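Local coordinates for protein CDP-glucose 4,6-dehydratase (Salmonella enterica subsp. enterica serovar Typhi, PDB 1WVG) that catalyses the NAD+-dependent conversion of CDP-D-glucose to CDP-4-dehydro-6-deoxy-D-glucose and water, a step in making the CDP-3,6-dideoxy-D-mannose of the lipopolysaccharide O-antigen, at residues A[52-55]-A[56-59]; A[68-71]-A[72-75]; A[101-104]-A[105-109]; A[155-158]-A[159-163]; A[242-245]-A[246-249]. One frame throughout, in Å; residues are numbered along the deposited sequence.

How the contacts relate
The five contacts follow one another along the chain, and all belong to the Rossmann-type domain built on a parallel sheet. Contact 1 fills the turn between helix 49-52 and strand 60-63; contacts 2 to 5 each take about two turns of helices 69-79, 100-121, 156-175 and 236-251, contacts 2 and 4 starting at the N-cap. Contacts 3 and 4, with centres 9 Å apart, are the pair that touches: Tyr104 OH lies 2.7 Å from Asn159 OD1. Both also reach the bound ADP-ribose and the second subunit, so the ADP-ribose part of the cofactor site and the subunit interface share these two helices. Contact 1 is remote from contact 4, its centre 31 Å away across the chain's centre.

Contact 1: A[52-55]-A[56-59]; sequences IVRL and NDLM
Leu55 and Leu58 meet through their methyl ends, CD2 of Leu55 standing 4.0 Å from CD1 of Leu58 with the two side chains crossing at about a right angle. Leu58 also leans on the backbone: its CG is 3.5 Å from Arg54 O. Met59 comes from further along the turn, bringing CG to 3.4 Å from Leu55 O, while its SD makes a looser approach of 4.4 Å to Leu55 CD2. Beneath these side chains the turn is closed by Leu58 N, which donates to Leu55 O over 2.7 Å with an N-H...O angle of 157°. This turn follows directly on a Schellman motif that ends helix 49-52, in which Arg54, at positive phi (53°), is the C-prime residue, Leu55 N reaching back to Phe50 O and Arg54 N to Glu51 O. Arg54 and Asp57 then run side by side in the same direction, but NE and OD2 are 4.2 Å apart and the oxygen lies well out of the guanidinium plane, so any attraction is probably one of charge only, with no N-H aimed at the oxygen; the arginine is poorly ordered. On the inner side, Leu55 packs against Ser23 and Ser26 of helix 20-31, and Val53 against Leu343 and Ser346 of helix 342-355.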
# COMPACT_ATOMS: atom_id res chain seq x y z
N ILE A 52 -17.85 43.36 4.58
CA ILE A 52 -18.23 43.95 3.30
C ILE A 52 -19.67 43.66 2.89
O ILE A 52 -20.34 44.51 2.32
CB ILE A 52 -17.28 43.60 2.14
CG1 ILE A 52 -15.86 44.17 2.29
CG2 ILE A 52 -17.83 44.05 0.81
CD1 ILE A 52 -15.70 44.98 3.56
N VAL A 53 -20.17 42.46 3.15
CA VAL A 53 -21.52 42.23 2.69
C VAL A 53 -22.57 42.35 3.77
O VAL A 53 -23.73 41.97 3.53
CB VAL A 53 -21.71 40.90 1.95
CG1 VAL A 53 -20.93 40.88 0.64
CG2 VAL A 53 -21.25 39.78 2.89
N ARG A 54 -22.16 42.87 4.94
CA ARG A 54 -23.02 43.09 6.12
C ARG A 54 -23.77 41.83 6.51
O ARG A 54 -24.96 41.90 6.82
CB ARG A 54 -24.04 44.27 5.95
CG ARG A 54 -23.48 45.71 5.93
CD ARG A 54 -24.40 46.87 6.40
NE ARG A 54 -23.72 47.87 7.26
CZ ARG A 54 -24.15 49.08 7.73
NH1 ARG A 54 -25.40 49.55 7.51
NH2 ARG A 54 -23.35 49.80 8.54
N LEU A 55 -23.07 40.68 6.50
CA LEU A 55 -23.72 39.41 6.83
C LEU A 55 -24.24 39.39 8.24
O LEU A 55 -25.23 38.76 8.59
CB LEU A 55 -22.69 38.28 6.72
CG LEU A 55 -22.92 37.47 5.46
CD1 LEU A 55 -21.87 36.37 5.40
CD2 LEU A 55 -24.30 36.85 5.45
N ASN A 56 -23.53 40.10 9.08
CA ASN A 56 -23.92 40.16 10.46
C ASN A 56 -25.35 40.60 10.59
O ASN A 56 -26.03 40.32 11.55
CB ASN A 56 -23.06 41.19 11.20
CG ASN A 56 -23.67 41.48 12.55
OD1 ASN A 56 -23.93 40.56 13.31
ND2 ASN A 56 -23.93 42.75 12.84
N ASP A 57 -25.82 41.32 9.61
CA ASP A 57 -27.20 41.76 9.72
C ASP A 57 -28.20 40.83 9.09
O ASP A 57 -29.40 41.09 9.13
CB ASP A 57 -27.41 43.15 9.08
CG ASP A 57 -26.77 44.23 9.90
OD1 ASP A 57 -26.69 44.21 11.14
OD2 ASP A 57 -26.33 45.19 9.13
N LEU A 58 -27.70 39.77 8.46
CA LEU A 58 -28.57 38.83 7.79
C LEU A 58 -28.54 37.49 8.47
O LEU A 58 -29.15 36.52 7.99
CB LEU A 58 -28.17 38.69 6.32
CG LEU A 58 -27.74 40.03 5.76
CD1 LEU A 58 -26.87 39.83 4.52
CD2 LEU A 58 -29.01 40.81 5.42
N MET A 59 -27.88 37.46 9.61
CA MET A 59 -27.82 36.22 10.32
C MET A 59 -27.50 36.45 11.76
O MET A 59 -27.13 37.54 12.13
CB MET A 59 -26.71 35.34 9.68
CG MET A 59 -25.31 35.71 10.11
SD MET A 59 -24.09 34.68 9.25
CE MET A 59 -23.75 33.35 10.46

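Contact 2: A[68-71]-A[72-75]; sequences DFEK and LRSS
The guanidinium of Arg73 has Phe69 over one face, the ring carbon CE2 lying 3.6 Å from NH1 and displaced toward the rim of the group. The two planes are 49° apart, too inclined for a parallel stack. The same arginine uses its CB on a face of the phenyl ring, 4.2 Å above the plane and again off-centre, which leaves the aliphatic root and the charged end of one side chain both applied to Phe69. Two bends in the Arg73 chain, at chi2 and at chi3 (-1°, nearly eclipsed), fold it back along the helix so that NH2 also comes 3.9 Å from Glu70 CB. One residue on from Phe69, Glu70 O receives both Ser74 N (3.1 Å) and Ser74 OG (3.2 Å), which approach from opposite faces of the carbonyl plane. The hydroxyl, placed beside its own backbone N by a chi1 of -72°, thus supplements the helical bond. Leu72 packs on Phe13 and Tyr39 of the neighbouring strands and on His113 of helix 100-121, whereas Phe69 reaches Ile101 of the second subunit. Since Arg73 NH1 is hydrogen-bonded to Gln120 OE1, the guanidinium has its polar partner beyond the turn, on helix 100-121, and its positive charge probably acts on Glu70 only at long range.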
# COMPACT_ATOMS: atom_id res chain seq x y z
N ASP A 68 -13.54 27.04 23.59
CA ASP A 68 -14.30 27.12 24.82
C ASP A 68 -15.47 26.19 24.66
O ASP A 68 -16.51 26.56 24.10
CB ASP A 68 -14.75 28.60 25.01
CG ASP A 68 -13.62 29.61 25.15
OD1 ASP A 68 -12.53 29.33 25.64
OD2 ASP A 68 -13.94 30.82 24.72
N PHE A 69 -15.26 24.96 25.13
CA PHE A 69 -16.28 23.91 24.98
C PHE A 69 -17.68 24.27 25.43
O PHE A 69 -18.67 24.13 24.71
CB PHE A 69 -15.90 22.52 25.55
CG PHE A 69 -16.98 21.46 25.35
CD1 PHE A 69 -17.42 21.09 24.08
CD2 PHE A 69 -17.55 20.80 26.44
CE1 PHE A 69 -18.40 20.10 23.88
CE2 PHE A 69 -18.53 19.82 26.27
CZ PHE A 69 -18.95 19.47 24.98
N GLU A 70 -17.71 24.64 26.69
CA GLU A 70 -18.89 25.01 27.40
C GLU A 70 -19.65 26.10 26.65
O GLU A 70 -20.85 25.95 26.36
CB GLU A 70 -18.46 25.36 28.84
CG GLU A 70 -17.37 24.38 29.40
CD GLU A 70 -15.93 24.89 29.45
OE1 GLU A 70 -15.38 25.48 28.53
OE2 GLU A 70 -15.32 24.60 30.59
N LYS A 71 -18.93 27.15 26.27
CA LYS A 71 -19.55 28.21 25.53
C LYS A 71 -20.08 27.70 24.20
O LYS A 71 -21.19 28.04 23.80
CB LYS A 71 -18.59 29.35 25.28
CG LYS A 71 -18.50 30.30 26.46
CD LYS A 71 -18.04 31.69 26.03
CE LYS A 71 -17.25 31.70 24.72
NZ LYS A 71 -18.09 31.89 23.51
N LEU A 72 -19.27 26.89 23.50
CA LEU A 72 -19.67 26.34 22.20
C LEU A 72 -20.92 25.50 22.30
O LEU A 72 -21.89 25.66 21.54
CB LEU A 72 -18.53 25.51 21.57
CG LEU A 72 -18.90 24.71 20.30
CD1 LEU A 72 -19.42 25.61 19.17
CD2 LEU A 72 -17.63 24.02 19.79
N ARG A 73 -20.87 24.56 23.25
CA ARG A 73 -21.97 23.64 23.51
C ARG A 73 -23.32 24.39 23.67
O ARG A 73 -24.36 24.07 23.05
CB ARG A 73 -21.64 22.77 24.74
CG ARG A 73 -22.60 21.58 24.83
CD ARG A 73 -22.87 21.13 26.26
NE ARG A 73 -22.12 21.96 27.19
CZ ARG A 73 -21.45 21.45 28.21
NH1 ARG A 73 -21.39 20.14 28.45
NH2 ARG A 73 -20.79 22.29 29.01
N SER A 74 -23.26 25.41 24.53
CA SER A 74 -24.40 26.27 24.86
C SER A 74 -25.02 26.92 23.64
O SER A 74 -26.24 26.88 23.40
CB SER A 74 -24.02 27.31 25.90
OG SER A 74 -23.87 26.67 27.15
N SER A 75 -24.12 27.53 22.88
CA SER A 75 -24.50 28.21 21.65
C SER A 75 -25.31 27.23 20.80
O SER A 75 -26.42 27.48 20.34
CB SER A 75 -23.22 28.66 20.96
OG SER A 75 -23.46 29.64 19.98

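Contact 3: A[101-104]-A[105-109]; sequences IKTY and STNVM. With APR (adenosine-5-diphosphoribose), chain C.
Val108 N donates to Tyr104 O at 2.7 Å, a helical bond kept even though the helix has a wider pi-type turn at 105-109. The side chains of the same two residues lie side by side and point the same way, with Val108 CG2 at the ring edge, 3.8 Å from Tyr104 CD2; the phenol goes on to Asn159 OD1. One residue back, Thr103 and Asn107 cross obliquely, CG2 of Thr103 lying 3.6 Å from Asn107 ND2, while Asn107 N donates to Thr103 O at 2.9 Å. Asn107 ND2 bonds to Gln90 O in a loop and to Ser160 OG of helix 156-175. Lys102 O accepts firmly from Thr106 N at 2.9 Å, with an N-H...O angle of 155°; a second bond to it from Thr106 OG1 is doubtful because that oxygen is crowded in the model. With OG1 beside its own backbone N (chi1 -60°), Thr106 sends CG2 the other way, to 3.6 Å from N7 of the bound ADP-ribose. Lys102 reaches the same adenine atom across the threonine: its chain, bent at chi2 and chi3, passes obliquely over Thr106 and brings NZ to 3.3 Å from N7 for a weak hydrogen bond. On another face, Ser105 and Met109 pack on Met109 of the second subunit. Adenine N7 is therefore approached by the Thr106 methyl, in van der Waals contact, and by the Lys102 ammonium, from successive turns of helix 100-121, and the length of the ammonium bond suggests a modest polar contribution beside the apolar one.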
# COMPACT_ATOMS: atom_id res chain seq x y z
N ILE A 101 1.14 25.66 18.67
CA ILE A 101 0.13 25.34 19.64
C ILE A 101 -1.26 25.88 19.34
O ILE A 101 -2.26 25.19 19.47
CB ILE A 101 0.62 25.75 21.00
CG1 ILE A 101 1.96 25.02 21.22
CG2 ILE A 101 -0.43 25.42 22.07
CD1 ILE A 101 2.55 25.28 22.61
N LYS A 102 -1.36 27.13 18.93
CA LYS A 102 -2.67 27.66 18.65
C LYS A 102 -3.29 26.92 17.46
O LYS A 102 -4.53 26.79 17.32
CB LYS A 102 -2.48 29.11 18.25
CG LYS A 102 -3.77 29.91 18.23
CD LYS A 102 -4.44 30.10 16.87
CE LYS A 102 -5.96 30.18 17.03
NZ LYS A 102 -6.77 30.45 15.83
N THR A 103 -2.43 26.46 16.55
CA THR A 103 -2.93 25.77 15.38
C THR A 103 -3.57 24.43 15.75
O THR A 103 -4.69 24.12 15.38
CB THR A 103 -1.84 25.61 14.32
OG1 THR A 103 -1.41 26.88 13.88
CG2 THR A 103 -2.39 24.84 13.12
N TYR A 104 -2.86 23.66 16.55
CA TYR A 104 -3.38 22.39 16.97
C TYR A 104 -4.59 22.49 17.88
O TYR A 104 -5.60 21.75 17.73
CB TYR A 104 -2.27 21.60 17.66
CG TYR A 104 -1.37 20.85 16.69
CD1 TYR A 104 -0.09 21.33 16.42
CD2 TYR A 104 -1.78 19.65 16.08
CE1 TYR A 104 0.77 20.64 15.56
CE2 TYR A 104 -0.93 18.94 15.23
CZ TYR A 104 0.35 19.44 14.97
OH TYR A 104 1.22 18.77 14.14
N SER A 105 -4.51 23.40 18.86
CA SER A 105 -5.66 23.56 19.77
C SER A 105 -6.89 23.97 18.98
O SER A 105 -8.00 23.44 19.16
CB SER A 105 -5.43 24.57 20.91
OG SER A 105 -5.11 25.83 20.36
N THR A 106 -6.70 24.95 18.09
CA THR A 106 -7.84 25.37 17.32
C THR A 106 -8.41 24.26 16.44
O THR A 106 -9.60 23.94 16.47
CB THR A 106 -7.55 26.60 16.43
OG1 THR A 106 -7.16 27.68 17.24
CG2 THR A 106 -8.81 27.01 15.64
N ASN A 107 -7.55 23.72 15.59
CA ASN A 107 -7.97 22.74 14.61
C ASN A 107 -8.35 21.40 15.17
O ASN A 107 -9.36 20.80 14.80
CB ASN A 107 -6.93 22.66 13.48
CG ASN A 107 -6.78 24.03 12.82
OD1 ASN A 107 -7.57 24.96 13.05
ND2 ASN A 107 -5.77 24.15 11.95
N VAL A 108 -7.53 20.92 16.07
CA VAL A 108 -7.81 19.63 16.66
C VAL A 108 -8.90 19.63 17.75
O VAL A 108 -9.97 19.03 17.58
CB VAL A 108 -6.51 18.98 17.08
CG1 VAL A 108 -6.81 17.56 17.52
CG2 VAL A 108 -5.50 19.01 15.93
N MET A 109 -8.64 20.32 18.90
CA MET A 109 -9.58 20.38 20.01
C MET A 109 -10.85 21.09 19.63
O MET A 109 -11.93 20.78 20.13
CB MET A 109 -8.96 21.01 21.25
CG MET A 109 -7.77 20.25 21.82
SD MET A 109 -8.06 18.48 22.06
CE MET A 109 -9.47 18.48 23.20
N1 APR C . -12.61 29.93 17.41
C2 APR C . -13.59 30.22 16.53
N3 APR C . -13.49 30.55 15.28
C4 APR C . -12.20 30.54 14.86
C5 APR C . -11.10 30.25 15.60
C6 APR C . -11.32 29.94 16.98
N6 APR C . -10.39 29.59 17.88
N7 APR C . -9.95 30.33 14.82
C8 APR C . -10.39 30.69 13.62
N9 APR C . -11.75 30.83 13.60
C1' APR C . -12.61 31.22 12.50
C2' APR C . -12.30 32.61 12.03
O2' APR C . -12.84 33.57 12.96
C3' APR C . -13.03 32.59 10.69
O3' APR C . -14.46 32.73 10.73
O4' APR C . -12.30 30.43 11.39
C4' APR C . -12.63 31.17 10.20
C5' APR C . -11.38 31.12 9.38
O5' APR C . -11.68 31.76 8.11
PA APR C . -10.50 32.23 7.09
O1A APR C . -9.21 32.59 7.80
O2A APR C . -11.13 33.17 6.04
O3A APR C . -10.19 30.87 6.36
PB APR C . -11.07 30.14 5.20
O1B APR C . -10.28 30.27 3.92
O2B APR C . -12.53 30.57 5.23
O5D APR C . -11.09 28.66 5.78
C5D APR C . -12.35 28.10 6.17
O4D APR C . -11.87 25.84 5.27
O1D APR C . -9.90 25.46 4.07
C1D APR C . -10.59 25.29 5.34
O2D APR C . -8.89 25.32 7.11
C2D APR C . -9.87 26.09 6.39
O3D APR C . -11.15 25.19 8.19
C3D APR C . -10.98 26.36 7.40
C4D APR C . -12.14 26.64 6.47

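Contact 4: A[155-158]-A[159-163]; sequences DPYS and NSKGC. With CXY (cytidine-5'-diphospho-beta-D-xylose), chain D; APR (adenosine-5-diphosphoribose), chain C.
A chi1 of 168° sets Tyr157 CG opposite the backbone N and sends the ring outward from the helix, toward the bound groups, while Lys161, with CG beside its backbone N (chi1 -69°) and a further bend at chi2, comes up to meet it. Their side chains cross, and Lys161 CG sits over the ring face, 4.2 Å from the centroid, in a CH-pi contact; farther out, CE is 3.5 Å from Tyr157 CE1. Both tips then converge on the bound groups. Lys161 NZ donates to O2D and O3D of the ADP-ribose, each at 3.0 Å, and to Thr131 O. The phenol OH is hydrogen-bonded to the same O2D and to O4' of the CDP-xylose, 2.9 Å in both cases, so O2D is shared by tyrosine and lysine. The turn is secured by Ser160, whose OG donates to Tyr157 O at 2.6 Å beside the backbone bond from Lys161 N. At the helix start Asp155 is the N-cap: OD2 accepts from Ser158 N at 2.9 Å, from above the carboxylate plane, and OD1 takes the Ser158 hydroxyl on its syn side. Tyrosine and lysine four residues apart on one helix form the YxxxK signature of the short-chain dehydrogenase/reductase family, the tyrosine hydroxyl here bridging the terminal ribose of ADP-ribose and the xylose of the substrate analogue, the lysine holding the ribose.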
# COMPACT_ATOMS: atom_id res chain seq x y z
N ASP A 155 3.87 20.35 7.88
CA ASP A 155 3.79 21.50 8.79
C ASP A 155 2.64 21.37 9.80
O ASP A 155 1.74 20.53 9.65
CB ASP A 155 3.60 22.75 7.93
CG ASP A 155 2.37 22.56 7.10
OD1 ASP A 155 2.34 21.88 6.10
OD2 ASP A 155 1.34 23.17 7.62
N PRO A 156 2.62 22.19 10.86
CA PRO A 156 1.55 22.09 11.88
C PRO A 156 0.11 22.25 11.37
O PRO A 156 -0.85 21.65 11.86
CB PRO A 156 1.89 23.17 12.91
CG PRO A 156 3.39 23.45 12.74
CD PRO A 156 3.79 22.97 11.35
N TYR A 157 -0.06 23.08 10.37
CA TYR A 157 -1.39 23.26 9.80
C TYR A 157 -1.84 21.97 9.07
O TYR A 157 -2.87 21.37 9.40
CB TYR A 157 -1.44 24.44 8.83
CG TYR A 157 -2.74 24.36 8.10
CD1 TYR A 157 -3.93 24.60 8.77
CD2 TYR A 157 -2.78 24.03 6.74
CE1 TYR A 157 -5.15 24.55 8.09
CE2 TYR A 157 -3.99 23.94 6.05
CZ TYR A 157 -5.18 24.20 6.74
OH TYR A 157 -6.40 24.14 6.10
N SER A 158 -1.04 21.52 8.10
CA SER A 158 -1.36 20.30 7.36
C SER A 158 -1.66 19.17 8.29
O SER A 158 -2.69 18.52 8.19
CB SER A 158 -0.15 19.86 6.58
OG SER A 158 0.05 20.87 5.63
N ASN A 159 -0.70 18.94 9.18
CA ASN A 159 -0.76 17.89 10.18
C ASN A 159 -1.96 18.01 11.13
O ASN A 159 -2.55 17.00 11.53
CB ASN A 159 0.59 17.81 10.92
CG ASN A 159 0.69 16.57 11.78
OD1 ASN A 159 0.28 16.57 12.93
ND2 ASN A 159 1.21 15.49 11.20
N SER A 160 -2.37 19.25 11.47
CA SER A 160 -3.52 19.42 12.35
C SER A 160 -4.83 18.93 11.68
O SER A 160 -5.77 18.48 12.34
CB SER A 160 -3.59 20.86 12.87
OG SER A 160 -3.91 21.72 11.79
N LYS A 161 -4.88 19.04 10.34
CA LYS A 161 -6.03 18.62 9.48
C LYS A 161 -6.12 17.08 9.35
O LYS A 161 -7.19 16.43 9.30
CB LYS A 161 -5.95 19.32 8.13
CG LYS A 161 -6.20 20.80 8.30
CD LYS A 161 -7.63 21.04 8.78
CE LYS A 161 -7.91 22.51 8.92
NZ LYS A 161 -9.32 22.81 8.66
N GLY A 162 -4.91 16.52 9.31
CA GLY A 162 -4.67 15.09 9.31
C GLY A 162 -5.28 14.58 10.60
O GLY A 162 -6.10 13.68 10.60
N CYS A 163 -4.91 15.21 11.72
CA CYS A 163 -5.47 14.85 13.02
C CYS A 163 -6.98 15.11 13.05
O CYS A 163 -7.72 14.31 13.63
CB CYS A 163 -4.85 15.65 14.16
SG CYS A 163 -3.11 15.22 14.46
O1B CXY D . -1.80 25.88 -0.46
PB CXY D . -1.88 26.90 0.66
O2B CXY D . -0.64 26.99 1.51
O1' CXY D . -3.18 26.56 1.61
O3A CXY D . -2.19 28.13 -0.22
PA CXY D . -1.30 29.46 -0.60
O1A CXY D . -2.21 30.30 -1.42
O2A CXY D . -0.79 30.12 0.62
O5D CXY D . -0.09 28.82 -1.40
C5D CXY D . -0.34 28.37 -2.74
C4D CXY D . 0.99 28.16 -3.43
O4D CXY D . 1.41 29.43 -3.98
C3D CXY D . 2.14 27.61 -2.59
O3D CXY D . 3.08 26.72 -3.30
C2D CXY D . 2.79 28.95 -2.21
O2D CXY D . 4.16 28.72 -1.85
C1D CXY D . 2.71 29.69 -3.53
N1 CXY D . 2.87 31.14 -3.41
C6 CXY D . 1.98 31.88 -2.65
C5 CXY D . 2.07 33.18 -2.53
C4 CXY D . 3.11 33.91 -3.16
N3 CXY D . 3.98 33.12 -3.92
C2 CXY D . 3.92 31.74 -4.08
N4 CXY D . 3.29 35.12 -3.08
O2 CXY D . 4.73 31.10 -4.75
C1' CXY D . -4.39 27.12 1.14
C2' CXY D . -5.14 27.58 2.36
C3' CXY D . -5.39 26.35 3.20
C4' CXY D . -6.21 25.32 2.42
C5' CXY D . -5.48 24.98 1.12
O2' CXY D . -4.37 28.52 3.14
O3' CXY D . -6.18 26.71 4.35
O4' CXY D . -6.42 24.15 3.21
O5' CXY D . -5.19 26.17 0.37
N1 APR C . -12.61 29.93 17.41
C2 APR C . -13.59 30.22 16.53
N3 APR C . -13.49 30.55 15.28
C4 APR C . -12.20 30.54 14.86
C5 APR C . -11.10 30.25 15.60
C6 APR C . -11.32 29.94 16.98
N6 APR C . -10.39 29.59 17.88
N7 APR C . -9.95 30.33 14.82
C8 APR C . -10.39 30.69 13.62
N9 APR C . -11.75 30.83 13.60
C1' APR C . -12.61 31.22 12.50
C2' APR C . -12.30 32.61 12.03
O2' APR C . -12.84 33.57 12.96
C3' APR C . -13.03 32.59 10.69
O3' APR C . -14.46 32.73 10.73
O4' APR C . -12.30 30.43 11.39
C4' APR C . -12.63 31.17 10.20
C5' APR C . -11.38 31.12 9.38
O5' APR C . -11.68 31.76 8.11
PA APR C . -10.50 32.23 7.09
O1A APR C . -9.21 32.59 7.80
O2A APR C . -11.13 33.17 6.04
O3A APR C . -10.19 30.87 6.36
PB APR C . -11.07 30.14 5.20
O1B APR C . -10.28 30.27 3.92
O2B APR C . -12.53 30.57 5.23
O5D APR C . -11.09 28.66 5.78
C5D APR C . -12.35 28.10 6.17
O4D APR C . -11.87 25.84 5.27
O1D APR C . -9.90 25.46 4.07
C1D APR C . -10.59 25.29 5.34
O2D APR C . -8.89 25.32 7.11
C2D APR C . -9.87 26.09 6.39
O3D APR C . -11.15 25.19 8.19
C3D APR C . -10.98 26.36 7.40
C4D APR C . -12.14 26.64 6.47

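Contact 5: A[242-245]-A[246-249]; sequences YIVV and AQRL
Gln247 lies against the previous turn of its helix from root to tip, beginning with CB, which is 3.1 Å from Val244 O. CG, beside the backbone N at a chi1 of -83°, comes 3.5 Å from Ile243 O, and the chain continues extended. CD stays 3.7 Å from Ile243 O, and OE1 ends 3.4 Å from Ile243 CG2. The other branch of the amide, NE2, lies 4.0 Å from Val244 CA. The side chains of Gln247 and Ile243 cross at a slant, so the methyl meets the amide end while the aliphatic part runs over the backbone. What fixes the rotation of the amide is the N-terminal segment of the chain: OE1 accepts from Trp7 NE1 and Asp3 N, and NE2 donates to Ser1 O. Four backbone bonds hold the turn, among them Arg248 N to Val244 O, with an N-H...O angle of 172°, and Leu249 N to Val245 O at 2.8 Å. Arg248 rests CG 3.3 Å from Val244 O before its guanidinium turns off to a salt bridge with Glu252. Val245, Ala246 and Leu249 face strand 126-130, and Tyr242, which touches the same strand, reaches Lys21 NZ with its hydroxyl. This turn therefore belongs to a helix laid against the central parallel sheet of a Rossmann fold, with the N-terminal segment, including helix 4-7, packed on a neighbouring face.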
# COMPACT_ATOMS: atom_id res chain seq x y z
N TYR A 242 -20.07 20.81 -0.40
CA TYR A 242 -20.49 20.75 1.02
C TYR A 242 -22.02 20.77 1.17
O TYR A 242 -22.61 20.15 2.04
CB TYR A 242 -20.03 21.96 1.87
CG TYR A 242 -18.56 22.18 1.88
CD1 TYR A 242 -17.70 21.27 1.25
CD2 TYR A 242 -18.01 23.31 2.50
CE1 TYR A 242 -16.31 21.47 1.28
CE2 TYR A 242 -16.63 23.53 2.50
CZ TYR A 242 -15.78 22.61 1.90
OH TYR A 242 -14.40 22.81 1.89
N ILE A 243 -22.66 21.55 0.33
CA ILE A 243 -24.08 21.72 0.44
C ILE A 243 -24.80 20.47 0.04
O ILE A 243 -25.75 20.03 0.70
CB ILE A 243 -24.54 22.93 -0.37
CG1 ILE A 243 -24.27 24.19 0.41
CG2 ILE A 243 -26.01 22.90 -0.76
CD1 ILE A 243 -24.20 25.37 -0.55
N VAL A 244 -24.31 19.90 -1.05
CA VAL A 244 -24.89 18.68 -1.58
C VAL A 244 -24.81 17.53 -0.60
O VAL A 244 -25.79 16.79 -0.38
CB VAL A 244 -24.33 18.30 -2.94
CG1 VAL A 244 -24.66 16.83 -3.20
CG2 VAL A 244 -24.93 19.21 -4.01
N VAL A 245 -23.66 17.41 0.05
CA VAL A 245 -23.54 16.32 0.99
C VAL A 245 -24.43 16.55 2.15
O VAL A 245 -24.98 15.59 2.68
CB VAL A 245 -22.13 15.93 1.44
CG1 VAL A 245 -21.23 15.71 0.23
CG2 VAL A 245 -21.58 17.10 2.23
N ALA A 246 -24.55 17.79 2.58
CA ALA A 246 -25.44 17.99 3.72
C ALA A 246 -26.86 17.51 3.39
O ALA A 246 -27.57 16.92 4.21
CB ALA A 246 -25.48 19.46 4.11
N GLN A 247 -27.27 17.79 2.16
CA GLN A 247 -28.58 17.38 1.72
C GLN A 247 -28.76 15.86 1.88
O GLN A 247 -29.69 15.35 2.52
CB GLN A 247 -28.70 17.81 0.25
CG GLN A 247 -29.13 19.29 0.17
CD GLN A 247 -28.95 19.94 -1.19
OE1 GLN A 247 -28.88 21.18 -1.28
NE2 GLN A 247 -28.85 19.13 -2.25
N ARG A 248 -27.81 15.14 1.29
CA ARG A 248 -27.76 13.69 1.31
C ARG A 248 -27.66 13.12 2.70
O ARG A 248 -28.32 12.16 3.03
CB ARG A 248 -26.61 13.19 0.47
CG ARG A 248 -26.86 13.72 -0.93
CD ARG A 248 -27.98 12.94 -1.61
NE ARG A 248 -27.43 12.27 -2.78
CZ ARG A 248 -27.81 11.10 -3.27
NH1 ARG A 248 -28.82 10.39 -2.74
NH2 ARG A 248 -27.16 10.63 -4.34
N LEU A 249 -26.84 13.74 3.53
CA LEU A 249 -26.69 13.26 4.91
C LEU A 249 -28.00 13.42 5.66
O LEU A 249 -28.31 12.68 6.58
CB LEU A 249 -25.61 14.01 5.74
CG LEU A 249 -24.16 13.61 5.41
CD1 LEU A 249 -23.20 14.70 5.94
CD2 LEU A 249 -23.84 12.26 6.06